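KmHsv2 (Kluyveromyces marxianus, PDB 3VU4) probably binds phosphoinositides on membranes as a seven-bladed beta-propeller of the PROPPIN family, to which the autophagy protein Atg18 also belongs. Local coordinates at residues P21-E26 against I35-K40; K304-C309 against V321-T326; R327-F332 against Q349-M354. One frame throughout, in Å; residues are numbered along the deposited sequence.

Contact 1 (P21-E26 against I35-K40); sequences PVTDYE and ILSTLK
Glu26 and Ile35 are joined by two backbone bonds: Ile35 N gives its hydrogen to Glu26 O at 2.8 Å in a nearly straight bond, and Glu26 N returns one to Ile35 O at 2.9 Å. The strand segments 24-26 and 35-37 run at 178° to each other, their axes 4.8 Å apart at closest approach, as expected of an antiparallel beta hairpin. Tyr25 and Leu36 form the non-hydrogen-bonded pair beside this one and meet through their CB atoms. Farther on, Asp24 O accepts from Ser37 N, but Ser37 O is served by Thr23 N, at 2.8 Å and from 38° above the carbonyl plane.

Here the hydroxyls come together, with Ser37 OG 2.6 Å from Thr23 OG1. A chi1 of 51° sets the threonine oxygen between its own backbone N and carbonyl carbon, facing the serine, and leaves CG2 against Leu39 CD2 at 3.8 Å, the two side chains crossing at about a right angle. Thr23 OG1 also bonds to Leu61 O. Leu39 CD1 packs on Pro21 CD at 3.6 Å. Thr38 OG1 accepts from Lys40 N, closing an ST turn, and is bonded to Ser41 N as well. The Asp24 carboxylate finds its partners in the next blade, where OD2 takes the amide of Val64 and a salt bridge from Arg65.

The hairpin forms the first two strands of the first propeller blade. Ile35 and Leu36 pack on strand 41-47, Ile35 and Ser37 touch Val64 of strand 63-66, and Tyr25 makes a cation-pi contact with Lys310 of the last blade.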
loop_
_atom_site.group_PDB
_atom_site.type_symbol
_atom_site.label_atom_id
_atom_site.label_comp_id
_atom_site.label_asym_id
_atom_site.label_seq_id
_atom_site.Cartn_x
_atom_site.Cartn_y
_atom_site.Cartn_z
ATOM N N PRO A 21 -6.875 5.938 -20.929
ATOM C CA PRO A 21 -5.893 5.662 -19.875
ATOM C C PRO A 21 -6.400 5.725 -18.448
ATOM O O PRO A 21 -7.246 6.552 -18.110
ATOM C CB PRO A 21 -4.805 6.718 -20.112
ATOM C CG PRO A 21 -5.106 7.280 -21.470
ATOM C CD PRO A 21 -6.594 7.241 -21.543
ATOM N N VAL A 22 -5.858 4.848 -17.613
ATOM C CA VAL A 22 -6.204 4.826 -16.205
ATOM C C VAL A 22 -5.552 6.081 -15.613
ATOM O O VAL A 22 -4.371 6.333 -15.831
ATOM C CB VAL A 22 -5.648 3.556 -15.549
ATOM C CG1 VAL A 22 -5.827 3.602 -14.038
ATOM C CG2 VAL A 22 -6.358 2.362 -16.127
ATOM N N THR A 23 -6.320 6.884 -14.890
ATOM C CA THR A 23 -5.769 8.104 -14.317
ATOM C C THR A 23 -5.419 7.934 -12.840
ATOM O O THR A 23 -4.752 8.783 -12.242
ATOM C CB THR A 23 -6.754 9.289 -14.494
ATOM O OG1 THR A 23 -8.058 8.909 -14.031
ATOM C CG2 THR A 23 -6.848 9.681 -15.965
ATOM N N ASP A 24 -5.868 6.825 -12.261
ATOM C CA ASP A 24 -5.598 6.515 -10.866
ATOM C C ASP A 24 -6.260 5.186 -10.537
ATOM O O ASP A 24 -7.247 4.800 -11.168
ATOM C CB ASP A 24 -6.141 7.618 -9.949
ATOM C CG ASP A 24 -5.572 7.542 -8.536
ATOM O OD1 ASP A 24 -4.368 7.243 -8.392
ATOM O OD2 ASP A 24 -6.320 7.801 -7.574
ATOM N N TYR A 25 -5.694 4.481 -9.565
ATOM C CA TYR A 25 -6.216 3.193 -9.136
ATOM C C TYR A 25 -5.724 2.955 -7.718
ATOM O O TYR A 25 -4.654 3.423 -7.342
ATOM C CB TYR A 25 -5.744 2.073 -10.071
ATOM C CG TYR A 25 -4.243 1.898 -10.159
ATOM C CD1 TYR A 25 -3.421 2.934 -10.617
ATOM C CD2 TYR A 25 -3.641 0.687 -9.793
ATOM C CE1 TYR A 25 -2.031 2.774 -10.705
ATOM C CE2 TYR A 25 -2.255 0.511 -9.880
ATOM C CZ TYR A 25 -1.458 1.557 -10.332
ATOM O OH TYR A 25 -0.094 1.395 -10.400
ATOM N N GLU A 26 -6.506 2.233 -6.929
ATOM C CA GLU A 26 -6.133 1.987 -5.547
ATOM C C GLU A 26 -6.989 0.857 -4.979
ATOM O O GLU A 26 -8.121 0.653 -5.419
ATOM C CB GLU A 26 -6.336 3.279 -4.750
ATOM C CG GLU A 26 -5.809 3.259 -3.335
ATOM C CD GLU A 26 -4.339 2.918 -3.281
ATOM O OE1 GLU A 26 -4.009 1.719 -3.431
ATOM O OE2 GLU A 26 -3.519 3.845 -3.099
ATOM N N ILE A 35 -10.315 -0.035 -7.009
ATOM C CA ILE A 35 -11.129 0.953 -7.692
ATOM C C ILE A 35 -10.200 1.621 -8.677
ATOM O O ILE A 35 -9.018 1.841 -8.395
ATOM C CB ILE A 35 -11.749 2.003 -6.746
ATOM C CG1 ILE A 35 -12.613 2.962 -7.570
ATOM C CG2 ILE A 35 -10.678 2.783 -6.015
ATOM C CD1 ILE A 35 -13.727 3.613 -6.778
ATOM N N LEU A 36 -10.734 1.942 -9.845
ATOM C CA LEU A 36 -9.914 2.533 -10.879
ATOM C C LEU A 36 -10.673 3.587 -11.682
ATOM O O LEU A 36 -11.888 3.502 -11.844
ATOM C CB LEU A 36 -9.383 1.376 -11.737
ATOM C CG LEU A 36 -9.274 1.270 -13.247
ATOM C CD1 LEU A 36 -8.672 -0.105 -13.546
ATOM C CD2 LEU A 36 -10.637 1.399 -13.912
ATOM N N SER A 37 -9.952 4.598 -12.152
ATOM C CA SER A 37 -10.562 5.668 -12.923
ATOM C C SER A 37 -9.922 5.855 -14.298
ATOM O O SER A 37 -8.726 5.593 -14.491
ATOM C CB SER A 37 -10.481 6.987 -12.148
ATOM O OG SER A 37 -9.158 7.490 -12.127
ATOM N N THR A 38 -10.736 6.314 -15.247
ATOM C CA THR A 38 -10.291 6.573 -16.610
ATOM C C THR A 38 -10.751 7.975 -16.963
ATOM O O THR A 38 -11.228 8.717 -16.102
ATOM C CB THR A 38 -10.932 5.609 -17.612
ATOM O OG1 THR A 38 -12.345 5.846 -17.659
ATOM C CG2 THR A 38 -10.682 4.167 -17.207
ATOM N N LEU A 39 -10.613 8.339 -18.232
ATOM C CA LEU A 39 -11.030 9.658 -18.688
ATOM C C LEU A 39 -12.554 9.730 -18.745
ATOM O O LEU A 39 -13.145 10.810 -18.680
ATOM C CB LEU A 39 -10.460 9.932 -20.079
ATOM C CG LEU A 39 -8.934 9.914 -20.192
ATOM C CD1 LEU A 39 -8.515 10.278 -21.625
ATOM C CD2 LEU A 39 -8.334 10.898 -19.190
ATOM N N LYS A 40 -13.175 8.558 -18.829
ATOM C CA LYS A 40 -14.618 8.454 -18.954
ATOM C C LYS A 40 -15.396 7.882 -17.771
ATOM O O LYS A 40 -16.615 8.047 -17.714
ATOM C CB LYS A 40 -14.939 7.640 -20.210
ATOM C CG LYS A 40 -14.388 8.249 -21.504
ATOM C CD LYS A 40 -14.270 7.216 -22.624
ATOM C CE LYS A 40 -15.595 6.522 -22.899
ATOM N NZ LYS A 40 -15.457 5.503 -23.973
#

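Contact 2 (K304-C309 against V321-T326); sequences KHVRGC and VVWPHT
Water 1 is gripped from both segments: it accepts from Arg307 N at 2.8 Å, donates to Gly308 O at 3.0 Å, and takes a weak bond from His325 N. It therefore links the backbone at the Arg307-Gly308 turn to the chain just beyond Pro324. Under the same loop lies the His325 ring, with Val306 CA 4.0 Å from its centroid and only 8° off the normal, a CH-pi contact over the middle of the face. The histidine's chi1 of 82° sets CG between backbone N and carbonyl carbon, turning the ring beneath residues 305-306, while its NE2 bonds to Asp303 OD1. With an alanine in place of His325, Asp303 OD1 is likely to lose its imidazole partner and a gap to open beneath Val306.

Residues 304-309 form the loop entering the last blade, and 321-326 carry the end of that blade's second strand, so the contact fastens the entry loop to one end of the sheet. Deeper in, Trp323 supplies the aromatic surface. Cys309 CB stands over its face, 4.0 Å from the centroid of the six-membered ring, and Cys309 SG adds an oblique sulfur-aromatic contact at 4.4 Å. Val306 CG1 reaches Trp323 CZ3 at 3.5 Å, also obliquely. On the outer side the extended Arg307 chain crosses His325, whose CA sits 3.7 Å above the centre of the guanidinium; the guanidinium and imidazole planes are 65° apart.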
loop_
_atom_site.group_PDB
_atom_site.type_symbol
_atom_site.label_atom_id
_atom_site.label_comp_id
_atom_site.label_asym_id
_atom_site.label_seq_id
_atom_site.Cartn_x
_atom_site.Cartn_y
_atom_site.Cartn_z
ATOM N N LYS A 304 7.552 -2.330 -22.951
ATOM C CA LYS A 304 8.268 -1.067 -22.820
ATOM C C LYS A 304 7.425 0.152 -22.485
ATOM O O LYS A 304 7.944 1.259 -22.368
ATOM C CB LYS A 304 9.076 -0.792 -24.091
ATOM C CG LYS A 304 8.250 -0.601 -25.356
ATOM C CD LYS A 304 9.159 -0.279 -26.544
ATOM C CE LYS A 304 8.373 -0.007 -27.828
ATOM N NZ LYS A 304 9.268 0.386 -28.963
ATOM N N HIS A 305 6.128 -0.043 -22.306
ATOM C CA HIS A 305 5.255 1.077 -21.988
ATOM C C HIS A 305 4.876 1.149 -20.499
ATOM O O HIS A 305 3.925 1.841 -20.131
ATOM C CB HIS A 305 3.997 0.985 -22.860
ATOM C CG HIS A 305 4.295 0.858 -24.323
ATOM N ND1 HIS A 305 4.918 1.855 -25.047
ATOM C CD2 HIS A 305 4.114 -0.173 -25.185
ATOM C CE1 HIS A 305 5.109 1.443 -26.288
ATOM N NE2 HIS A 305 4.631 0.215 -26.398
ATOM N N VAL A 306 5.630 0.456 -19.650
ATOM C CA VAL A 306 5.344 0.436 -18.218
ATOM C C VAL A 306 5.353 1.816 -17.603
ATOM O O VAL A 306 6.244 2.616 -17.868
ATOM C CB VAL A 306 6.377 -0.371 -17.399
ATOM C CG1 VAL A 306 5.670 -1.164 -16.322
ATOM C CG2 VAL A 306 7.204 -1.250 -18.290
ATOM N N ARG A 307 4.355 2.082 -16.771
ATOM C CA ARG A 307 4.277 3.345 -16.058
ATOM C C ARG A 307 4.749 2.996 -14.651
ATOM O O ARG A 307 5.851 3.372 -14.235
ATOM C CB ARG A 307 2.839 3.861 -16.025
ATOM C CG ARG A 307 2.314 4.296 -17.383
ATOM C CD ARG A 307 0.876 4.767 -17.270
ATOM N NE ARG A 307 0.184 4.679 -18.553
ATOM C CZ ARG A 307 -1.139 4.619 -18.685
ATOM N NH1 ARG A 307 -1.918 4.640 -17.604
ATOM N NH2 ARG A 307 -1.682 4.520 -19.895
ATOM N N GLY A 308 3.917 2.250 -13.936
ATOM C CA GLY A 308 4.271 1.825 -12.598
ATOM C C GLY A 308 3.387 0.649 -12.256
ATOM O O GLY A 308 2.968 -0.083 -13.154
ATOM N N CYS A 309 3.107 0.452 -10.974
ATOM C CA CYS A 309 2.226 -0.628 -10.560
ATOM C C CYS A 309 1.963 -0.526 -9.075
ATOM O O CYS A 309 2.575 0.291 -8.383
ATOM C CB CYS A 309 2.829 -2.007 -10.888
ATOM S SG CYS A 309 4.331 -2.483 -9.969
ATOM N N VAL A 321 -0.498 -8.039 -8.699
ATOM C CA VAL A 321 0.219 -6.886 -9.203
ATOM C C VAL A 321 -0.697 -6.297 -10.263
ATOM O O VAL A 321 -1.188 -7.018 -11.144
ATOM C CB VAL A 321 1.559 -7.292 -9.826
ATOM C CG1 VAL A 321 2.211 -6.082 -10.495
ATOM C CG2 VAL A 321 2.480 -7.860 -8.740
ATOM N N VAL A 322 -0.970 -5.005 -10.147
ATOM C CA VAL A 322 -1.831 -4.339 -11.107
ATOM C C VAL A 322 -1.023 -3.339 -11.933
ATOM O O VAL A 322 -0.348 -2.454 -11.387
ATOM C CB VAL A 322 -2.984 -3.611 -10.401
ATOM C CG1 VAL A 322 -3.923 -2.970 -11.435
ATOM C CG2 VAL A 322 -3.734 -4.594 -9.536
ATOM N N TRP A 323 -1.083 -3.506 -13.251
ATOM C CA TRP A 323 -0.373 -2.628 -14.169
ATOM C C TRP A 323 -1.385 -1.664 -14.777
ATOM O O TRP A 323 -2.209 -2.067 -15.600
ATOM C CB TRP A 323 0.286 -3.449 -15.273
ATOM C CG TRP A 323 1.204 -4.515 -14.771
ATOM C CD1 TRP A 323 0.923 -5.854 -14.629
ATOM C CD2 TRP A 323 2.563 -4.341 -14.344
ATOM N NE1 TRP A 323 2.031 -6.516 -14.145
ATOM C CE2 TRP A 323 3.046 -5.615 -13.961
ATOM C CE3 TRP A 323 3.416 -3.231 -14.246
ATOM C CZ2 TRP A 323 4.350 -5.809 -13.494
ATOM C CZ3 TRP A 323 4.714 -3.426 -13.777
ATOM C CH2 TRP A 323 5.166 -4.708 -13.407
ATOM N N PRO A 324 -1.344 -0.380 -14.383
ATOM C CA PRO A 324 -2.304 0.586 -14.933
ATOM C C PRO A 324 -2.284 0.767 -16.449
ATOM O O PRO A 324 -3.344 0.938 -17.046
ATOM C CB PRO A 324 -1.984 1.881 -14.172
ATOM C CG PRO A 324 -0.537 1.741 -13.856
ATOM C CD PRO A 324 -0.409 0.280 -13.454
ATOM N N HIS A 325 -1.106 0.699 -17.071
ATOM C CA HIS A 325 -0.980 0.883 -18.524
ATOM C C HIS A 325 -1.616 -0.193 -19.422
ATOM O O HIS A 325 -2.006 0.099 -20.547
ATOM C CB HIS A 325 0.496 1.077 -18.919
ATOM C CG HIS A 325 1.270 -0.200 -19.049
ATOM N ND1 HIS A 325 1.400 -1.107 -18.016
ATOM C CD2 HIS A 325 1.965 -0.716 -20.091
ATOM C CE1 HIS A 325 2.142 -2.125 -18.417
ATOM N NE2 HIS A 325 2.497 -1.913 -19.672
ATOM N N THR A 326 -1.716 -1.431 -18.962
ATOM C CA THR A 326 -2.363 -2.450 -19.786
ATOM C C THR A 326 -3.602 -2.935 -19.055
ATOM O O THR A 326 -4.283 -3.846 -19.515
ATOM C CB THR A 326 -1.450 -3.675 -20.049
ATOM O OG1 THR A 326 -1.097 -4.296 -18.805
ATOM C CG2 THR A 326 -0.184 -3.253 -20.788
HETATM O O HOH W 1 2.026 0.691 -15.938
#

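Contact 3 (R327-F332 against Q349-M354); sequences RMIETF and QREQLM
Ile329 and Glu351 form a hydrogen-bonded antiparallel pair, Ile329 N to Glu351 O measuring 2.8 Å and the return bond, Glu351 N to Ile329 O, 3.2 Å. Thr331 N bonds to Gln349 O in the same way, though its return bond is weak. Beyond the strand end Leu353 N gives to Arg327 O at 2.7 Å in a nearly straight bond, and Arg327 NH2 adds a weak bond to Leu353 O.

Charge joins the face carrying Glu330 and Arg350. The two side chains lie alongside each other, and Arg350 NH1 meets Glu330 OE2 at 2.7 Å in a salt bridge. The oxygen lies near the guanidinium plane, but the nitrogen stands above the carboxylate, the two planes being 89° apart. Bends at chi2 and chi3 of the arginine turn its guanidinium toward Glu330 and bring NH1 to that position.

These strands are the outer hairpin of the last propeller blade. Arg327 and Met328 both face Trp323 of the preceding strand in a G1 beta bulge, Arg327 having the positive phi (48°) of its first position.

Water 2 mediates on the other face, donating to Ile329 O and Glu351 OE2 and accepting from Thr331 OG1. Apolar packing shares that face: Ile329 CG2 lies 3.7 Å from Glu351 CG and 3.9 Å from Leu353 CD2, while all three residues touch Val50 of the first blade.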
loop_
_atom_site.group_PDB
_atom_site.type_symbol
_atom_site.label_atom_id
_atom_site.label_comp_id
_atom_site.label_asym_id
_atom_site.label_seq_id
_atom_site.Cartn_x
_atom_site.Cartn_y
_atom_site.Cartn_z
ATOM N N ARG A 327 -3.889 -2.299 -17.919
ATOM C CA ARG A 327 -5.021 -2.653 -17.065
ATOM C C ARG A 327 -5.064 -4.152 -16.828
ATOM O O ARG A 327 -6.127 -4.782 -16.875
ATOM C CB ARG A 327 -6.344 -2.173 -17.667
ATOM C CG ARG A 327 -6.712 -0.759 -17.252
ATOM C CD ARG A 327 -8.056 -0.310 -17.814
ATOM N NE ARG A 327 -8.062 -0.255 -19.278
ATOM C CZ ARG A 327 -8.592 -1.192 -20.065
ATOM N NH1 ARG A 327 -8.547 -1.055 -21.386
ATOM N NH2 ARG A 327 -9.184 -2.261 -19.532
ATOM N N MET A 328 -3.891 -4.721 -16.568
ATOM C CA MET A 328 -3.776 -6.147 -16.313
ATOM C C MET A 328 -3.470 -6.462 -14.854
ATOM O O MET A 328 -2.778 -5.701 -14.173
ATOM C CB MET A 328 -2.712 -6.745 -17.223
ATOM C CG MET A 328 -3.336 -7.655 -18.246
ATOM S SD MET A 328 -2.312 -7.999 -19.650
ATOM C CE MET A 328 -2.789 -6.682 -20.745
ATOM N N ILE A 329 -4.018 -7.568 -14.363
ATOM C CA ILE A 329 -3.769 -7.963 -12.988
ATOM C C ILE A 329 -3.255 -9.397 -12.938
ATOM O O ILE A 329 -3.920 -10.344 -13.368
ATOM C CB ILE A 329 -5.031 -7.804 -12.100
ATOM C CG1 ILE A 329 -4.709 -8.252 -10.676
ATOM C CG2 ILE A 329 -6.199 -8.593 -12.672
ATOM C CD1 ILE A 329 -5.777 -7.917 -9.667
ATOM N N GLU A 330 -2.042 -9.530 -12.421
ATOM C CA GLU A 330 -1.372 -10.815 -12.303
ATOM C C GLU A 330 -1.352 -11.322 -10.867
ATOM O O GLU A 330 -1.071 -10.571 -9.939
ATOM C CB GLU A 330 0.053 -10.674 -12.842
ATOM C CG GLU A 330 0.117 -10.737 -14.354
ATOM C CD GLU A 330 1.121 -9.786 -14.946
ATOM O OE1 GLU A 330 2.131 -9.497 -14.282
ATOM O OE2 GLU A 330 0.903 -9.341 -16.091
ATOM N N THR A 331 -1.651 -12.604 -10.693
ATOM C CA THR A 331 -1.677 -13.220 -9.376
ATOM C C THR A 331 -0.448 -14.100 -9.195
ATOM O O THR A 331 -0.213 -15.020 -9.983
ATOM C CB THR A 331 -2.949 -14.059 -9.213
ATOM O OG1 THR A 331 -4.089 -13.206 -9.353
ATOM C CG2 THR A 331 -2.992 -14.727 -7.852
ATOM N N PHE A 332 0.343 -13.817 -8.164
ATOM C CA PHE A 332 1.554 -14.590 -7.905
ATOM C C PHE A 332 1.467 -15.398 -6.615
ATOM O O PHE A 332 0.744 -15.043 -5.686
ATOM C CB PHE A 332 2.779 -13.665 -7.844
ATOM C CG PHE A 332 3.011 -12.871 -9.105
ATOM C CD1 PHE A 332 2.261 -11.723 -9.375
ATOM C CD2 PHE A 332 3.965 -13.279 -10.034
ATOM C CE1 PHE A 332 2.461 -10.990 -10.557
ATOM C CE2 PHE A 332 4.172 -12.556 -11.219
ATOM C CZ PHE A 332 3.416 -11.406 -11.480
ATOM N N GLN A 349 -1.774 -16.505 -12.529
ATOM C CA GLN A 349 -2.773 -15.925 -13.410
ATOM C C GLN A 349 -2.425 -14.571 -13.997
ATOM O O GLN A 349 -1.781 -13.744 -13.359
ATOM C CB GLN A 349 -4.096 -15.771 -12.656
ATOM C CG GLN A 349 -4.916 -17.022 -12.499
ATOM C CD GLN A 349 -6.206 -16.966 -13.310
ATOM O OE1 GLN A 349 -6.202 -17.148 -14.535
ATOM N NE2 GLN A 349 -7.315 -16.698 -12.629
ATOM N N ARG A 350 -2.889 -14.359 -15.221
ATOM C CA ARG A 350 -2.717 -13.102 -15.925
ATOM C C ARG A 350 -4.047 -12.827 -16.604
ATOM O O ARG A 350 -4.446 -13.547 -17.516
ATOM C CB ARG A 350 -1.614 -13.183 -16.984
ATOM C CG ARG A 350 -1.708 -12.073 -18.041
ATOM C CD ARG A 350 -0.389 -11.341 -18.195
ATOM N NE ARG A 350 0.655 -12.279 -18.574
ATOM C CZ ARG A 350 1.926 -12.183 -18.218
ATOM N NH1 ARG A 350 2.341 -11.182 -17.463
ATOM N NH2 ARG A 350 2.780 -13.108 -18.612
ATOM N N GLU A 351 -4.754 -11.813 -16.125
ATOM C CA GLU A 351 -6.029 -11.445 -16.720
ATOM C C GLU A 351 -6.130 -9.947 -16.847
ATOM O O GLU A 351 -5.334 -9.212 -16.267
ATOM C CB GLU A 351 -7.200 -12.000 -15.912
ATOM C CG GLU A 351 -7.160 -11.741 -14.431
ATOM C CD GLU A 351 -7.963 -12.784 -13.675
ATOM O OE1 GLU A 351 -9.154 -12.973 -14.015
ATOM O OE2 GLU A 351 -7.404 -13.419 -12.752
ATOM N N GLN A 352 -7.091 -9.491 -17.635
ATOM C CA GLN A 352 -7.252 -8.066 -17.833
ATOM C C GLN A 352 -8.485 -7.532 -17.150
ATOM O O GLN A 352 -9.516 -8.194 -17.107
ATOM C CB GLN A 352 -7.330 -7.716 -19.318
ATOM C CG GLN A 352 -7.311 -6.213 -19.546
ATOM C CD GLN A 352 -7.449 -5.838 -20.994
ATOM O OE1 GLN A 352 -8.507 -6.030 -21.604
ATOM N NE2 GLN A 352 -6.377 -5.302 -21.564
ATOM N N LEU A 353 -8.361 -6.328 -16.609
ATOM C CA LEU A 353 -9.473 -5.672 -15.948
ATOM C C LEU A 353 -10.365 -5.078 -17.042
ATOM O O LEU A 353 -9.983 -4.137 -17.735
ATOM C CB LEU A 353 -8.939 -4.598 -15.000
ATOM C CG LEU A 353 -8.155 -5.219 -13.840
ATOM C CD1 LEU A 353 -7.530 -4.147 -12.985
ATOM C CD2 LEU A 353 -9.094 -6.074 -13.010
ATOM N N MET A 354 -11.549 -5.661 -17.193
ATOM C CA MET A 354 -12.518 -5.253 -18.204
ATOM C C MET A 354 -13.154 -3.887 -17.968
ATOM O O MET A 354 -13.582 -3.575 -16.855
ATOM C CB MET A 354 -13.620 -6.309 -18.296
ATOM C CG MET A 354 -13.716 -7.009 -19.641
ATOM S SD MET A 354 -12.199 -7.866 -20.159
ATOM C CE MET A 354 -11.382 -6.556 -21.110
HETATM O O HOH W 2 -4.808 -12.486 -12.002
#

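Overall arrangement
All three contacts gather where the propeller ring closes, between its first and last blades. Contact 1 ties the first hairpin of the first blade; contacts 2 and 3 share the last blade's sheet, strands 318-323 and 328-337 being neighbours probably hydrogen-bonded through Trp323 N and Met328 O. Each mixes core and surface: Ile35 to Thr38, Cys309 with Trp323 and Pro324, and Ile329 with Leu353 are buried, whereas Leu39, Arg307 and Arg350 are exposed. Contacts 1 and 3 are sewn by backbone bonds, contact 3 adding a salt bridge between its two strands, whereas contact 2 relies on aromatic packing and a water. Tyr25 against Pro324 and Val22 against Arg327 bring contact 1 onto the other two.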